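Local coordinates for antifreeze protein (Marinomonas primoryensis, PDB 3P4G), which binds ice through a calcium-bound, right-handed beta-helix, probably by way of ordered, clathrate-like waters anchored on its surface, at residues 304-307 against 312-315. Numbering follows the deposited sequence.
With CA (calcium ion), chain Q.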
loop_
_atom_site.group_PDB
_atom_site.type_symbol
_atom_site.label_atom_id
_atom_site.label_comp_id
_atom_site.label_asym_id
_atom_site.label_seq_id
_atom_site.Cartn_x
_atom_site.Cartn_y
_atom_site.Cartn_z
ATOM N N GLU A 304 5.116 8.963 28.402
ATOM C CA GLU A 304 5.011 10.156 29.253
ATOM C C GLU A 304 3.567 10.429 29.738
ATOM O O GLU A 304 3.359 10.924 30.856
ATOM C CB GLU A 304 5.609 11.376 28.561
ATOM C CG GLU A 304 7.111 11.307 28.429
ATOM C CD GLU A 304 7.642 10.439 27.300
ATOM O OE1 GLU A 304 6.899 10.046 26.352
ATOM O OE2 GLU A 304 8.863 10.209 27.339
ATOM N N HIS A 305 2.582 10.124 28.911
ATOM C CA HIS A 305 1.208 10.432 29.246
ATOM C C HIS A 305 0.369 9.213 29.031
ATOM O O HIS A 305 0.442 8.604 27.976
ATOM C CB HIS A 305 0.675 11.576 28.377
ATOM C CG HIS A 305 1.607 12.741 28.319
ATOM N ND1 HIS A 305 1.659 13.698 29.312
ATOM C CD2 HIS A 305 2.627 13.016 27.473
ATOM C CE1 HIS A 305 2.619 14.563 29.026
ATOM N NE2 HIS A 305 3.219 14.177 27.910
ATOM N N ILE A 306 -0.507 8.926 29.982
ATOM C CA ILE A 306 -1.265 7.676 29.928
ATOM C C ILE A 306 -2.688 7.946 30.364
ATOM O O ILE A 306 -2.925 8.365 31.500
ATOM C CB ILE A 306 -0.678 6.514 30.808
ATOM C CG1 ILE A 306 0.802 6.275 30.488
ATOM C CG2 ILE A 306 -1.522 5.209 30.618
ATOM C CD1 ILE A 306 1.499 5.258 31.519
ATOM N N ARG A 307 -3.622 7.744 29.442
ATOM C CA ARG A 307 -5.042 7.874 29.769
ATOM C C ARG A 307 -5.673 6.485 29.741
ATOM O O ARG A 307 -5.331 5.676 28.897
ATOM C CB ARG A 307 -5.741 8.820 28.755
ATOM C CG ARG A 307 -7.282 8.862 28.959
ATOM C CD ARG A 307 -7.950 9.903 28.103
ATOM N NE ARG A 307 -7.546 11.282 28.449
ATOM C CZ ARG A 307 -8.042 12.009 29.450
ATOM N NH1 ARG A 307 -8.982 11.519 30.261
ATOM N NH2 ARG A 307 -7.614 13.256 29.628
ATOM N N VAL A 312 -7.158 9.687 33.986
ATOM C CA VAL A 312 -5.744 9.849 33.674
ATOM C C VAL A 312 -4.911 9.145 34.750
ATOM O O VAL A 312 -5.211 9.276 35.960
ATOM C CB VAL A 312 -5.353 11.353 33.655
ATOM C CG1 VAL A 312 -3.829 11.511 33.518
ATOM C CG2 VAL A 312 -6.077 12.068 32.520
ATOM N N VAL A 313 -3.888 8.396 34.340
ATOM C CA VAL A 313 -3.011 7.722 35.309
ATOM C C VAL A 313 -1.578 8.229 35.298
ATOM O O VAL A 313 -0.810 7.999 36.244
ATOM C CB VAL A 313 -3.070 6.167 35.231
ATOM C CG1 VAL A 313 -4.492 5.683 35.616
ATOM C CG2 VAL A 313 -2.651 5.685 33.857
ATOM N N LYS A 314 -1.236 8.986 34.265
ATOM C CA LYS A 314 0.126 9.545 34.170
ATOM C C LYS A 314 0.171 10.763 33.265
ATOM O O LYS A 314 -0.421 10.761 32.188
ATOM C CB LYS A 314 1.119 8.473 33.654
ATOM C CG LYS A 314 2.539 8.989 33.576
ATOM C CD LYS A 314 3.558 7.912 33.184
ATOM C CE LYS A 314 4.961 8.484 33.080
ATOM N NZ LYS A 314 5.914 7.400 32.624
ATOM N N GLY A 315 0.839 11.829 33.698
ATOM C CA GLY A 315 1.072 12.945 32.798
ATOM C C GLY A 315 -0.154 13.783 32.543
ATOM O O GLY A 315 -1.048 13.893 33.402
HETATM CA CA CA Q . 9.069 9.360 25.010
HETATM O O HOH W 1 8.505 7.125 25.681
HETATM O O HOH W 2 11.415 9.710 25.722
#
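Ile306 pairs with Lys314, and Arg307 with Val312, in an antiparallel hairpin whose register slips by one residue at a classic beta bulge. Val313 and Lys314 both face Ile306 there. Ile306 O accepts from both: Val313 N lies 3.0 Å from Ile306 O, and Lys314 N gives a longer bond in the carbonyl plane, on a lone pair. Ile306 N returns a bond to Lys314 O at 2.9 Å, with an N-H...O angle of 165°.

Ile306 and Lys314 share one face of the hairpin. With CG anti to the backbone N (chi1 -178°) and the rest of the chain straight, Lys314 crosses Ile306 at a slant, and its CD meets Ile306 CD1 at 3.7 Å. The same straight chain runs from CG to CE past Glu304 O, with Lys314 CG 3.4 Å from Glu304 O. Ile306 CG2 presses against Val313 CG2 at 3.5 Å, a tight methyl contact.

Arg307 and Val312 use the other face. Val312 CG2 sits over one face of the guanidinium, offset toward its rim, 3.5 Å from Arg307 NH2. His305 ND1 lies against Gly315 CA. The polar ends hydrogen-bond beyond the two segments: Lys314 NZ to Phe303 O, Arg307 NE to Ala318 O, His305 ND1 to Ser316 N and His305 NE2 to Asp277 OD1.

Glu304 sends its CB away from 312-315, and both its carboxylate oxygens bind calcium, OE1 at 2.6 Å and OE2 at 2.5 Å. Asn274, Gly276, Asp278 and two waters complete the site. The bulge bonds hold 311-314 to 305-308. Backbone bonds of His305 and Arg307 to residues 278-282, and the calcium at Glu304, tie this C-terminal hairpin to the beta-helix coil before it.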